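Local coordinates for tryptophane-5-halogenase (Microbispora sp. ATCC PTA-5024, PDB 5UAO), which chlorinates a tryptophan at carbon 5 in the biosynthesis of the lanthipeptide NAI-107, as a flavin-dependent halogenase that binds FAD, at residues E248-S253 against S330-E335; F255-V260 against F299-I304; M279-C284 against T413-E418; L401-R406 against T423-I428. One frame throughout, in Å; residues are numbered along the deposited sequence.

Interaction 1 (E248-S253 against S330-E335); sequences ESYASS and SGRHRE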
loop_
_atom_site.group_PDB
_atom_site.type_symbol
_atom_site.label_atom_id
_atom_site.label_comp_id
_atom_site.label_asym_id
_atom_site.label_seq_id
_atom_site.Cartn_x
_atom_site.Cartn_y
_atom_site.Cartn_z
ATOM N N GLU A 248 -17.544 10.892 -12.234
ATOM C CA GLU A 248 -16.499 10.368 -13.129
ATOM C C GLU A 248 -16.850 8.966 -13.589
ATOM O O GLU A 248 -16.792 7.969 -12.816
ATOM C CB GLU A 248 -15.166 10.346 -12.449
ATOM C CG GLU A 248 -15.044 11.569 -11.582
ATOM C CD GLU A 248 -13.659 12.040 -11.444
ATOM O OE1 GLU A 248 -12.749 11.212 -11.707
ATOM O OE2 GLU A 248 -13.513 13.215 -11.039
ATOM N N SER A 249 -17.240 8.944 -14.840
ATOM C CA SER A 249 -17.648 7.773 -15.540
ATOM C C SER A 249 -16.516 6.779 -15.746
ATOM O O SER A 249 -15.416 7.172 -16.025
ATOM C CB SER A 249 -18.117 8.214 -16.898
ATOM O OG SER A 249 -18.622 7.119 -17.602
ATOM N N TYR A 250 -16.814 5.490 -15.601
ATOM C CA TYR A 250 -15.943 4.419 -15.960
ATOM C C TYR A 250 -16.302 3.757 -17.321
ATOM O O TYR A 250 -15.867 2.602 -17.645
ATOM C CB TYR A 250 -16.070 3.347 -14.854
ATOM C CG TYR A 250 -15.490 3.671 -13.497
ATOM C CD1 TYR A 250 -14.567 4.715 -13.284
ATOM C CD2 TYR A 250 -15.840 2.875 -12.397
ATOM C CE1 TYR A 250 -13.998 4.938 -12.027
ATOM C CE2 TYR A 250 -15.286 3.080 -11.184
ATOM C CZ TYR A 250 -14.374 4.118 -10.972
ATOM O OH TYR A 250 -13.828 4.260 -9.707
ATOM N N ALA A 251 -17.028 4.502 -18.139
ATOM C CA ALA A 251 -17.623 3.979 -19.336
ATOM C C ALA A 251 -16.632 3.594 -20.415
ATOM O O ALA A 251 -16.948 2.791 -21.241
ATOM C CB ALA A 251 -18.604 4.968 -19.912
ATOM N N SER A 252 -15.468 4.202 -20.446
ATOM C CA SER A 252 -14.443 3.743 -21.377
ATOM C C SER A 252 -14.055 2.272 -21.090
ATOM O O SER A 252 -13.567 1.561 -21.962
ATOM C CB SER A 252 -13.236 4.641 -21.315
ATOM O OG SER A 252 -12.476 4.552 -20.120
ATOM N N SER A 253 -14.254 1.816 -19.862
ATOM C CA SER A 253 -13.889 0.420 -19.528
ATOM C C SER A 253 -15.084 -0.498 -19.338
ATOM O O SER A 253 -14.993 -1.695 -19.581
ATOM C CB SER A 253 -13.135 0.385 -18.245
ATOM O OG SER A 253 -11.872 1.016 -18.352
ATOM N N SER A 330 -21.757 3.051 -14.366
ATOM C CA SER A 330 -20.503 2.663 -13.718
ATOM C C SER A 330 -19.641 3.885 -13.605
ATOM O O SER A 330 -19.366 4.573 -14.603
ATOM C CB SER A 330 -19.744 1.575 -14.518
ATOM O OG SER A 330 -20.475 0.362 -14.495
ATOM N N GLY A 331 -19.138 4.119 -12.414
ATOM C CA GLY A 331 -18.359 5.319 -12.149
ATOM C C GLY A 331 -18.396 5.666 -10.711
ATOM O O GLY A 331 -19.017 4.983 -9.929
ATOM N N ARG A 332 -17.677 6.714 -10.360
ATOM C CA ARG A 332 -17.668 7.204 -9.004
ATOM C C ARG A 332 -17.749 8.725 -9.052
ATOM O O ARG A 332 -17.428 9.320 -10.052
ATOM C CB ARG A 332 -16.434 6.770 -8.245
ATOM C CG ARG A 332 -15.119 7.300 -8.783
ATOM C CD ARG A 332 -14.018 7.122 -7.737
ATOM N NE ARG A 332 -12.711 7.497 -8.296
ATOM C CZ ARG A 332 -12.246 8.742 -8.298
ATOM N NH1 ARG A 332 -12.895 9.736 -7.683
ATOM N NH2 ARG A 332 -11.086 8.986 -8.830
ATOM N N HIS A 333 -18.165 9.344 -7.953
ATOM C CA HIS A 333 -18.033 10.771 -7.772
ATOM C C HIS A 333 -16.617 11.142 -7.349
ATOM O O HIS A 333 -15.837 10.287 -6.936
ATOM C CB HIS A 333 -19.049 11.264 -6.809
ATOM C CG HIS A 333 -20.437 11.172 -7.342
ATOM N ND1 HIS A 333 -21.161 10.000 -7.338
ATOM C CD2 HIS A 333 -21.208 12.094 -7.940
ATOM C CE1 HIS A 333 -22.343 10.216 -7.881
ATOM N NE2 HIS A 333 -22.389 11.481 -8.264
ATOM N N ARG A 334 -16.272 12.413 -7.548
ATOM C CA ARG A 334 -14.930 12.907 -7.269
ATOM C C ARG A 334 -14.633 12.724 -5.814
ATOM O O ARG A 334 -13.530 12.351 -5.455
ATOM C CB ARG A 334 -14.810 14.386 -7.664
ATOM C CG ARG A 334 -13.405 14.939 -7.879
ATOM C CD ARG A 334 -13.479 16.393 -8.323
ATOM N NE ARG A 334 -14.385 17.198 -7.442
ATOM C CZ ARG A 334 -14.894 18.415 -7.756
ATOM N NH1 ARG A 334 -14.585 19.014 -8.911
ATOM N NH2 ARG A 334 -15.687 19.065 -6.900
ATOM N N GLU A 335 -15.642 12.937 -4.969
ATOM C CA GLU A 335 -15.444 12.856 -3.545
ATOM C C GLU A 335 -16.635 12.145 -2.950
ATOM O O GLU A 335 -17.757 12.226 -3.490
ATOM C CB GLU A 335 -15.378 14.287 -2.969
ATOM C CG GLU A 335 -14.436 15.262 -3.695
ATOM C CD GLU A 335 -14.313 16.582 -2.952
ATOM O OE1 GLU A 335 -15.260 17.368 -3.050
ATOM O OE2 GLU A 335 -13.300 16.781 -2.213
HETATM O O HOH W 1 -20.916 5.667 -16.718
#
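The ring of Y250 lies flat over the backbone of G331, whose CA sits 3.7 Å from the ring centroid in a CH-pi contact. With CG anti to its own carbonyl carbon (chi1 -70°), the ring is laid across the neighbouring strand, and its OH comes within 3.4 Å of R332 CG. Y250 N donates to S330 O, a straight bond of 2.9 Å whose donor stands above the carbonyl plane. Strands 247-249 and 331-333 run antiparallel here: E248 and R332 form a hydrogen-bonded pair, E248 N reaching R332 O at 2.7 Å and R332 N returning to E248 O, while S249 and G331 form the following non-hydrogen-bonded pair. In this small three-stranded sheet glycine is demanded at G331, because a CB would collide with E248 O and the backbone angles themselves exclude one. E248 and R332 run alongside one another, but E248 OE1 sits over the guanidinium face, 4.0 Å from R332 NH2, a long salt bridge of charges alone. Further out, D395 takes both the hydroxyl of Y250 and NE of R332, tying the strand pair to helix 383-406. Were a leucine to stand in for Y250, the G331 backbone would probably lose its flat cover and D395 the tyrosine hydroxyl. S249 OG accepts from A251 N in an ST turn, and a water links that hydroxyl to S330 O.

Interaction 2 (F255-V260 against F299-I304); sequences FTDAAV and FSSAAI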
loop_
_atom_site.group_PDB
_atom_site.type_symbol
_atom_site.label_atom_id
_atom_site.label_comp_id
_atom_site.label_asym_id
_atom_site.label_seq_id
_atom_site.Cartn_x
_atom_site.Cartn_y
_atom_site.Cartn_z
ATOM N N PHE A 255 -18.959 -0.943 -20.126
ATOM C CA PHE A 255 -19.952 -0.484 -21.102
ATOM C C PHE A 255 -21.402 -0.923 -20.790
ATOM O O PHE A 255 -22.320 -0.537 -21.510
ATOM C CB PHE A 255 -19.720 -1.207 -22.450
ATOM C CG PHE A 255 -18.395 -1.066 -23.054
ATOM C CD1 PHE A 255 -17.557 0.001 -22.784
ATOM C CD2 PHE A 255 -18.020 -1.978 -24.030
ATOM C CE1 PHE A 255 -16.340 0.145 -23.460
ATOM C CE2 PHE A 255 -16.805 -1.850 -24.708
ATOM C CZ PHE A 255 -15.960 -0.797 -24.414
ATOM N N THR A 256 -21.613 -1.876 -19.877
ATOM C CA THR A 256 -22.984 -2.316 -19.604
ATOM C C THR A 256 -23.756 -1.303 -18.757
ATOM O O THR A 256 -23.150 -0.603 -17.983
ATOM C CB THR A 256 -22.982 -3.669 -18.883
ATOM O OG1 THR A 256 -22.216 -3.581 -17.693
ATOM C CG2 THR A 256 -22.375 -4.731 -19.780
ATOM N N ASP A 257 -25.079 -1.270 -18.856
ATOM C CA ASP A 257 -25.857 -0.288 -18.140
ATOM C C ASP A 257 -27.237 -0.730 -17.724
ATOM O O ASP A 257 -28.038 0.107 -17.268
ATOM C CB ASP A 257 -26.022 0.964 -19.031
ATOM C CG ASP A 257 -26.631 0.645 -20.388
ATOM O OD1 ASP A 257 -26.834 -0.535 -20.781
ATOM O OD2 ASP A 257 -26.961 1.603 -21.080
ATOM N N ALA A 258 -27.560 -2.014 -17.913
ATOM C CA ALA A 258 -28.881 -2.535 -17.609
ATOM C C ALA A 258 -28.780 -3.988 -17.235
ATOM O O ALA A 258 -27.832 -4.659 -17.634
ATOM C CB ALA A 258 -29.837 -2.350 -18.815
ATOM N N ALA A 259 -29.769 -4.446 -16.455
ATOM C CA ALA A 259 -29.943 -5.848 -16.160
ATOM C C ALA A 259 -31.409 -6.257 -16.158
ATOM O O ALA A 259 -32.294 -5.579 -15.595
ATOM C CB ALA A 259 -29.345 -6.161 -14.801
ATOM N N VAL A 260 -31.660 -7.421 -16.711
ATOM C CA VAL A 260 -32.958 -8.056 -16.629
ATOM C C VAL A 260 -32.812 -9.187 -15.591
ATOM O O VAL A 260 -32.034 -10.127 -15.765
ATOM C CB VAL A 260 -33.381 -8.705 -17.965
ATOM C CG1 VAL A 260 -34.707 -9.417 -17.779
ATOM C CG2 VAL A 260 -33.597 -7.659 -19.030
ATOM N N PHE A 299 -26.308 -6.264 -19.373
ATOM C CA PHE A 299 -26.082 -6.031 -20.834
ATOM C C PHE A 299 -25.821 -4.555 -21.128
ATOM O O PHE A 299 -26.171 -3.693 -20.311
ATOM C CB PHE A 299 -27.293 -6.545 -21.684
ATOM C CG PHE A 299 -28.612 -5.911 -21.385
ATOM C CD1 PHE A 299 -29.397 -6.360 -20.325
ATOM C CD2 PHE A 299 -29.143 -4.946 -22.199
ATOM C CE1 PHE A 299 -30.643 -5.793 -20.086
ATOM C CE2 PHE A 299 -30.363 -4.335 -21.941
ATOM C CZ PHE A 299 -31.135 -4.771 -20.890
ATOM N N SER A 300 -25.264 -4.279 -22.325
ATOM C CA SER A 300 -25.242 -2.929 -22.924
ATOM C C SER A 300 -26.499 -2.649 -23.689
ATOM O O SER A 300 -26.783 -3.308 -24.727
ATOM C CB SER A 300 -24.112 -2.806 -23.930
ATOM O OG SER A 300 -24.340 -1.571 -24.631
ATOM N N SER A 301 -27.277 -1.681 -23.224
ATOM C CA SER A 301 -28.534 -1.344 -23.898
ATOM C C SER A 301 -28.249 -0.781 -25.337
ATOM O O SER A 301 -29.094 -0.854 -26.230
ATOM C CB SER A 301 -29.371 -0.369 -23.070
ATOM O OG SER A 301 -28.703 0.858 -22.999
ATOM N N ALA A 302 -27.024 -0.320 -25.566
ATOM C CA ALA A 302 -26.648 0.119 -26.911
ATOM C C ALA A 302 -26.568 -1.072 -27.859
ATOM O O ALA A 302 -26.712 -0.915 -29.087
ATOM C CB ALA A 302 -25.326 0.864 -26.845
ATOM N N ALA A 303 -26.377 -2.269 -27.294
ATOM C CA ALA A 303 -26.108 -3.474 -28.112
ATOM C C ALA A 303 -27.327 -4.348 -28.285
ATOM O O ALA A 303 -27.373 -5.078 -29.230
ATOM C CB ALA A 303 -24.963 -4.301 -27.527
ATOM N N ILE A 304 -28.321 -4.258 -27.401
ATOM C CA ILE A 304 -29.468 -5.135 -27.440
ATOM C C ILE A 304 -30.633 -4.451 -26.734
ATOM O O ILE A 304 -30.451 -3.822 -25.720
ATOM C CB ILE A 304 -29.145 -6.529 -26.761
ATOM C CG1 ILE A 304 -30.301 -7.525 -26.911
ATOM C CG2 ILE A 304 -28.843 -6.400 -25.282
ATOM C CD1 ILE A 304 -29.894 -8.993 -26.710
#
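F299 meets A258 through both backbone and ring: F299 N donates to A258 O at 2.8 Å, and the methyl of A258 rests over one face of the phenyl group, its CB 3.8 Å from the centroid. The ring's CE1 also reaches V260 CG2, at 3.7 Å. On the same backbone edge as F299 N, F299 O accepts from two successive amides, D257 N at 3.0 Å and A258 N at 3.2 Å, so that D257 and A258 share one partner in a classic beta bulge at the start of strand 258-264. A259, the next residue along that strand, touches the FAD. Next comes S300, whose CB lies near F255 O and whose backbone passes the D257 carboxylate. S301 meets both carboxylate oxygens, because D257 CG sits between its backbone N and carbonyl carbon (chi1 56°). S301 N donates to D257 OD1 at 2.7 Å, along the syn lone pair, and S301 OG donates to D257 OD2 at the same length, also from the syn side. With an asparagine at D257, one of the two S301 donors would probably lose its acceptor. The paired bonds from S301 fix the carboxylate's rotation and would be expected to favour its ionised form.

Interaction 3 (M279-C284 against T413-E418); sequences MNAGWC and TPFWKE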
loop_
_atom_site.group_PDB
_atom_site.type_symbol
_atom_site.label_atom_id
_atom_site.label_comp_id
_atom_site.label_asym_id
_atom_site.label_seq_id
_atom_site.Cartn_x
_atom_site.Cartn_y
_atom_site.Cartn_z
ATOM N N MET A 279 -22.733 -13.880 -22.326
ATOM C CA MET A 279 -23.959 -13.757 -23.056
ATOM C C MET A 279 -23.617 -12.902 -24.301
ATOM O O MET A 279 -22.477 -12.451 -24.461
ATOM C CB MET A 279 -25.037 -13.050 -22.218
ATOM C CG MET A 279 -25.443 -13.749 -20.893
ATOM S SD MET A 279 -26.337 -15.278 -21.244
ATOM C CE MET A 279 -27.974 -14.616 -21.443
ATOM N N ASN A 280 -24.567 -12.761 -25.202
ATOM C CA ASN A 280 -24.243 -12.128 -26.502
ATOM C C ASN A 280 -23.871 -10.656 -26.385
ATOM O O ASN A 280 -23.065 -10.141 -27.165
ATOM C CB ASN A 280 -25.411 -12.299 -27.484
ATOM C CG ASN A 280 -25.610 -13.766 -27.928
ATOM O OD1 ASN A 280 -24.687 -14.543 -27.910
ATOM N ND2 ASN A 280 -26.830 -14.105 -28.364
ATOM N N ALA A 281 -24.492 -9.980 -25.432
ATOM C CA ALA A 281 -24.273 -8.537 -25.235
ATOM C C ALA A 281 -23.963 -8.202 -23.774
ATOM O O ALA A 281 -24.337 -7.109 -23.289
ATOM C CB ALA A 281 -25.525 -7.829 -25.675
ATOM N N GLY A 282 -23.210 -9.077 -23.079
ATOM C CA GLY A 282 -22.918 -8.896 -21.655
ATOM C C GLY A 282 -22.773 -10.241 -20.987
ATOM O O GLY A 282 -22.144 -11.142 -21.568
ATOM N N TRP A 283 -23.359 -10.388 -19.799
ATOM C CA TRP A 283 -23.167 -11.640 -19.067
ATOM C C TRP A 283 -24.297 -11.800 -18.069
ATOM O O TRP A 283 -24.961 -10.815 -17.697
ATOM C CB TRP A 283 -21.765 -11.624 -18.350
ATOM C CG TRP A 283 -21.661 -10.561 -17.250
ATOM C CD1 TRP A 283 -21.419 -9.236 -17.418
ATOM C CD2 TRP A 283 -21.933 -10.728 -15.844
ATOM N NE1 TRP A 283 -21.484 -8.572 -16.210
ATOM C CE2 TRP A 283 -21.779 -9.472 -15.229
ATOM C CE3 TRP A 283 -22.190 -11.861 -15.023
ATOM C CZ2 TRP A 283 -21.936 -9.284 -13.852
ATOM C CZ3 TRP A 283 -22.325 -11.678 -13.664
ATOM C CH2 TRP A 283 -22.187 -10.402 -13.083
ATOM N N CYS A 284 -24.442 -13.021 -17.524
ATOM C CA CYS A 284 -25.549 -13.313 -16.664
ATOM C C CYS A 284 -25.066 -13.960 -15.365
ATOM O O CYS A 284 -24.259 -14.860 -15.400
ATOM C CB CYS A 284 -26.585 -14.223 -17.392
ATOM S SG CYS A 284 -28.126 -14.470 -16.482
ATOM N N THR A 413 -19.692 -12.102 -31.131
ATOM C CA THR A 413 -20.806 -11.176 -31.340
ATOM C C THR A 413 -20.255 -9.738 -31.427
ATOM O O THR A 413 -19.147 -9.474 -30.988
ATOM C CB THR A 413 -21.809 -11.242 -30.169
ATOM O OG1 THR A 413 -21.144 -10.807 -28.969
ATOM C CG2 THR A 413 -22.400 -12.668 -29.995
ATOM N N PRO A 414 -21.036 -8.805 -32.001
ATOM C CA PRO A 414 -20.511 -7.432 -32.157
ATOM C C PRO A 414 -20.175 -6.812 -30.780
ATOM O O PRO A 414 -19.128 -6.175 -30.658
ATOM C CB PRO A 414 -21.638 -6.684 -32.891
ATOM C CG PRO A 414 -22.482 -7.748 -33.542
ATOM C CD PRO A 414 -22.373 -8.962 -32.610
ATOM N N PHE A 415 -20.999 -7.049 -29.744
ATOM C CA PHE A 415 -20.620 -6.607 -28.368
ATOM C C PHE A 415 -19.241 -7.119 -27.963
ATOM O O PHE A 415 -18.413 -6.325 -27.473
ATOM C CB PHE A 415 -21.658 -6.969 -27.317
ATOM C CG PHE A 415 -21.223 -6.622 -25.935
ATOM C CD1 PHE A 415 -21.434 -5.352 -25.440
ATOM C CD2 PHE A 415 -20.521 -7.523 -25.152
ATOM C CE1 PHE A 415 -20.971 -5.001 -24.181
ATOM C CE2 PHE A 415 -20.118 -7.197 -23.855
ATOM C CZ PHE A 415 -20.337 -5.919 -23.375
ATOM N N TRP A 416 -18.925 -8.400 -28.188
ATOM C CA TRP A 416 -17.722 -8.967 -27.678
ATOM C C TRP A 416 -16.521 -8.635 -28.518
ATOM O O TRP A 416 -15.425 -8.409 -28.000
ATOM C CB TRP A 416 -17.844 -10.471 -27.390
ATOM C CG TRP A 416 -18.547 -10.705 -26.014
ATOM C CD1 TRP A 416 -19.791 -11.152 -25.815
ATOM C CD2 TRP A 416 -18.017 -10.398 -24.703
ATOM N NE1 TRP A 416 -20.099 -11.160 -24.482
ATOM C CE2 TRP A 416 -19.023 -10.682 -23.777
ATOM C CE3 TRP A 416 -16.808 -9.874 -24.239
ATOM C CZ2 TRP A 416 -18.867 -10.451 -22.403
ATOM C CZ3 TRP A 416 -16.631 -9.663 -22.860
ATOM C CH2 TRP A 416 -17.680 -9.972 -21.962
ATOM N N LYS A 417 -16.720 -8.509 -29.808
ATOM C CA LYS A 417 -15.675 -7.929 -30.641
ATOM C C LYS A 417 -15.298 -6.513 -30.197
ATOM O O LYS A 417 -14.095 -6.182 -30.050
ATOM C CB LYS A 417 -16.120 -7.948 -32.114
ATOM C CG LYS A 417 -16.167 -9.365 -32.705
ATOM C CD LYS A 417 -16.634 -9.347 -34.169
ATOM C CE LYS A 417 -16.069 -10.518 -34.980
ATOM N NZ LYS A 417 -16.173 -11.844 -34.270
ATOM N N GLU A 418 -16.301 -5.684 -29.951
ATOM C CA GLU A 418 -16.063 -4.320 -29.478
ATOM C C GLU A 418 -15.365 -4.313 -28.123
ATOM O O GLU A 418 -14.440 -3.560 -27.920
ATOM C CB GLU A 418 -17.369 -3.574 -29.355
ATOM C CG GLU A 418 -17.294 -2.154 -28.821
ATOM C CD GLU A 418 -16.870 -1.144 -29.884
ATOM O OE1 GLU A 418 -16.359 -1.579 -30.937
ATOM O OE2 GLU A 418 -17.055 0.082 -29.657
HETATM O O HOH W 2 -23.581 -8.182 -29.580
#
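T413 holds its OG1 between its own backbone N and carbonyl carbon (chi1 64°), which presents the hydroxyl to N280 O, while F415 has CG anti to its backbone N (chi1 175°) and so carries its ring across A281 and G282. The T413 hydroxyl donates to N280 O at 2.7 Å, meeting a lone pair within the plane of that carbonyl. Its methyl takes a different partner: T413 CG2 lies 3.6 Å from N280 OD1, the one side chain lying crosswise to the other. A water that donates to N280 O accepts from F415 N, giving this carbonyl a second link to the first turn of the helix. T413 is the N-cap of helix 414-422, and its OG1 also accepts a weak capping bond from W416 N, so one hydroxyl serves both the helix start and the turn between strands 274-279 and 282-288. The indole of W416 approaches that turn edge on. Its NE1 donates to M279 O at 2.7 Å, almost head-on to the carbonyl, with the oxygen close to the ring plane, and W416 CZ2 comes within 3.5 Å of G282 O. F415 instead offers a face, with A281 C and G282 N above it and CE2 3.7 Å from G282 N. That buried amide has no hydrogen-bonding partner, and the backbone angles of G282 call for glycine. Within the helix, F415 CE2 sits over the centre of the W416 ring, and W416 CD1 lies near the plane of the F415 ring. Y405 of helix 383-406 packs against both, and E312 accepts from N280 N.

Interaction 4 (L401-R406 against T423-I428); sequences LSIHYR and TDISGI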
loop_
_atom_site.group_PDB
_atom_site.type_symbol
_atom_site.label_atom_id
_atom_site.label_comp_id
_atom_site.label_asym_id
_atom_site.label_seq_id
_atom_site.Cartn_x
_atom_site.Cartn_y
_atom_site.Cartn_z
ATOM N N LEU A 401 -11.984 -5.083 -13.171
ATOM C CA LEU A 401 -13.102 -5.462 -13.986
ATOM C C LEU A 401 -12.787 -5.281 -15.469
ATOM O O LEU A 401 -13.297 -6.061 -16.298
ATOM C CB LEU A 401 -14.376 -4.685 -13.668
ATOM C CG LEU A 401 -14.939 -4.972 -12.257
ATOM C CD1 LEU A 401 -16.196 -4.142 -12.011
ATOM C CD2 LEU A 401 -15.321 -6.417 -12.181
ATOM N N SER A 402 -12.030 -4.232 -15.804
ATOM C CA SER A 402 -11.712 -3.963 -17.231
ATOM C C SER A 402 -11.074 -5.205 -17.923
ATOM O O SER A 402 -11.349 -5.481 -19.079
ATOM C CB SER A 402 -10.785 -2.719 -17.363
ATOM O OG SER A 402 -9.363 -2.931 -17.171
ATOM N N ILE A 403 -10.231 -5.943 -17.214
ATOM C CA ILE A 403 -9.576 -7.106 -17.816
ATOM C C ILE A 403 -10.504 -8.300 -17.924
ATOM O O ILE A 403 -10.132 -9.250 -18.603
ATOM C CB ILE A 403 -8.230 -7.461 -17.141
ATOM C CG1 ILE A 403 -8.427 -7.942 -15.708
ATOM C CG2 ILE A 403 -7.344 -6.271 -17.145
ATOM C CD1 ILE A 403 -7.662 -9.152 -15.381
ATOM N N HIS A 404 -11.674 -8.301 -17.241
ATOM C CA HIS A 404 -12.682 -9.363 -17.464
ATOM C C HIS A 404 -13.301 -9.196 -18.861
ATOM O O HIS A 404 -13.763 -10.158 -19.487
ATOM C CB HIS A 404 -13.823 -9.313 -16.476
ATOM C CG HIS A 404 -13.440 -9.551 -15.041
ATOM N ND1 HIS A 404 -12.474 -8.837 -14.382
ATOM C CD2 HIS A 404 -13.945 -10.406 -14.128
ATOM C CE1 HIS A 404 -12.397 -9.234 -13.118
ATOM N NE2 HIS A 404 -13.305 -10.164 -12.933
ATOM N N TYR A 405 -13.343 -7.948 -19.353
ATOM C CA TYR A 405 -13.937 -7.640 -20.636
ATOM C C TYR A 405 -12.996 -7.692 -21.812
ATOM O O TYR A 405 -13.322 -8.308 -22.834
ATOM C CB TYR A 405 -14.652 -6.265 -20.617
ATOM C CG TYR A 405 -16.066 -6.348 -20.060
ATOM C CD1 TYR A 405 -17.118 -6.778 -20.855
ATOM C CD2 TYR A 405 -16.320 -6.074 -18.705
ATOM C CE1 TYR A 405 -18.370 -6.881 -20.348
ATOM C CE2 TYR A 405 -17.568 -6.154 -18.191
ATOM C CZ TYR A 405 -18.579 -6.573 -19.025
ATOM O OH TYR A 405 -19.790 -6.685 -18.549
ATOM N N ARG A 406 -11.801 -7.114 -21.661
ATOM C CA ARG A 406 -10.836 -6.985 -22.754
ATOM C C ARG A 406 -10.407 -8.348 -23.294
ATOM O O ARG A 406 -10.055 -8.453 -24.479
ATOM C CB ARG A 406 -9.593 -6.279 -22.214
ATOM C CG ARG A 406 -8.499 -6.011 -23.230
ATOM C CD ARG A 406 -8.909 -4.860 -24.095
ATOM N NE ARG A 406 -8.107 -4.770 -25.291
ATOM C CZ ARG A 406 -7.750 -3.616 -25.871
ATOM N NH1 ARG A 406 -8.084 -2.442 -25.351
ATOM N NH2 ARG A 406 -7.026 -3.628 -26.966
ATOM N N THR A 423 -12.065 -1.918 -24.961
ATOM C CA THR A 423 -12.078 -1.772 -23.508
ATOM C C THR A 423 -10.803 -1.077 -23.046
ATOM O O THR A 423 -9.675 -1.572 -23.270
ATOM C CB THR A 423 -12.245 -3.156 -22.835
ATOM O OG1 THR A 423 -13.475 -3.738 -23.298
ATOM C CG2 THR A 423 -12.198 -3.022 -21.262
ATOM N N ASP A 424 -10.978 0.046 -22.345
ATOM C CA ASP A 424 -9.858 0.799 -21.797
ATOM C C ASP A 424 -9.301 0.007 -20.616
ATOM O O ASP A 424 -10.022 -0.225 -19.641
ATOM C CB ASP A 424 -10.391 2.166 -21.327
ATOM C CG ASP A 424 -9.344 3.079 -20.743
ATOM O OD1 ASP A 424 -8.163 2.731 -20.602
ATOM O OD2 ASP A 424 -9.791 4.217 -20.400
ATOM N N ILE A 425 -8.030 -0.403 -20.729
ATOM C CA ILE A 425 -7.301 -1.086 -19.693
ATOM C C ILE A 425 -6.057 -0.275 -19.279
ATOM O O ILE A 425 -5.204 -0.795 -18.603
ATOM C CB ILE A 425 -6.858 -2.514 -20.175
ATOM C CG1 ILE A 425 -6.068 -2.437 -21.506
ATOM C CG2 ILE A 425 -8.082 -3.394 -20.406
ATOM C CD1 ILE A 425 -5.213 -3.675 -21.777
ATOM N N SER A 426 -6.043 1.022 -19.570
ATOM C CA SER A 426 -4.864 1.839 -19.381
ATOM C C SER A 426 -4.320 1.757 -18.017
ATOM O O SER A 426 -3.119 1.689 -17.842
ATOM C CB SER A 426 -5.107 3.313 -19.800
ATOM O OG SER A 426 -6.243 3.915 -19.248
ATOM N N GLY A 427 -5.169 1.723 -17.011
ATOM C CA GLY A 427 -4.678 1.851 -15.643
ATOM C C GLY A 427 -4.034 0.576 -15.095
ATOM O O GLY A 427 -3.394 0.583 -14.003
ATOM N N ILE A 428 -4.216 -0.540 -15.799
ATOM C CA ILE A 428 -3.608 -1.804 -15.366
ATOM C C ILE A 428 -2.652 -2.364 -16.421
ATOM O O ILE A 428 -2.000 -3.375 -16.256
ATOM C CB ILE A 428 -4.703 -2.802 -14.969
ATOM C CG1 ILE A 428 -4.157 -3.984 -14.258
ATOM C CG2 ILE A 428 -5.538 -3.252 -16.167
ATOM C CD1 ILE A 428 -5.254 -4.893 -13.751
#
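R406 and T423 run antiparallel alongside one another, packing the 401-406 part of helix 383-406 against the loop that joins helix 414-422 to helix 429-437. With CG anti to the backbone N (chi1 -178°) and a bend at chi2, the arginine brings CD within 4.0 Å of T423 CB and turns its guanidinium edge to the loop. R406 NH1 donates to T423 O at 2.8 Å; the oxygen lies in the guanidinium plane, though the donor is tilted from the carbonyl plane. I425 lies square across R406, its CG2 methyl 3.7 Å from R406 CB. The same methyl lies 3.5 Å from S402 OG, a hydroxyl whose hydrogen-bonding partner is W399 O, one turn back in the helix. I403 and I428, roughly perpendicular, meet through their CG2 methyls, 3.7 Å apart, while L468 and L469 of helix 461-471 pack on I403. The CB of D424 points away from 401-406; its side chain touches W399, and OD2 bonds to S252 OG. D424 OD1 accepts from S426 N, which makes an Asx turn, and S426 OG adds a second donor. T423 OG1 is taken by A419 O, and T423 CG2 lies 3.4 Å from S402 O.

Overall arrangement
Along the chain, interaction 2 is nested within the loop closed by interaction 1, interaction 3 crosses all three others, and interaction 4 opens after interaction 1 closes. Interactions 2 and 3 have centres about 10 Å apart and reach the same seven-stranded sheet, meeting where S300 N pairs with A281 O. Interaction 1, in a separate three-stranded sheet, lies about 14 Å from interaction 4, centre to centre, and is joined to it by S252 and S253 on D424. Y405 of interaction 4 packs on W283, F415 and W416 of interaction 3 and on T256 of interaction 2. Helix 383-406 thus packs on both sheets and helix 414-422 on the seven-stranded one, where A259 of interaction 2 touches FAD.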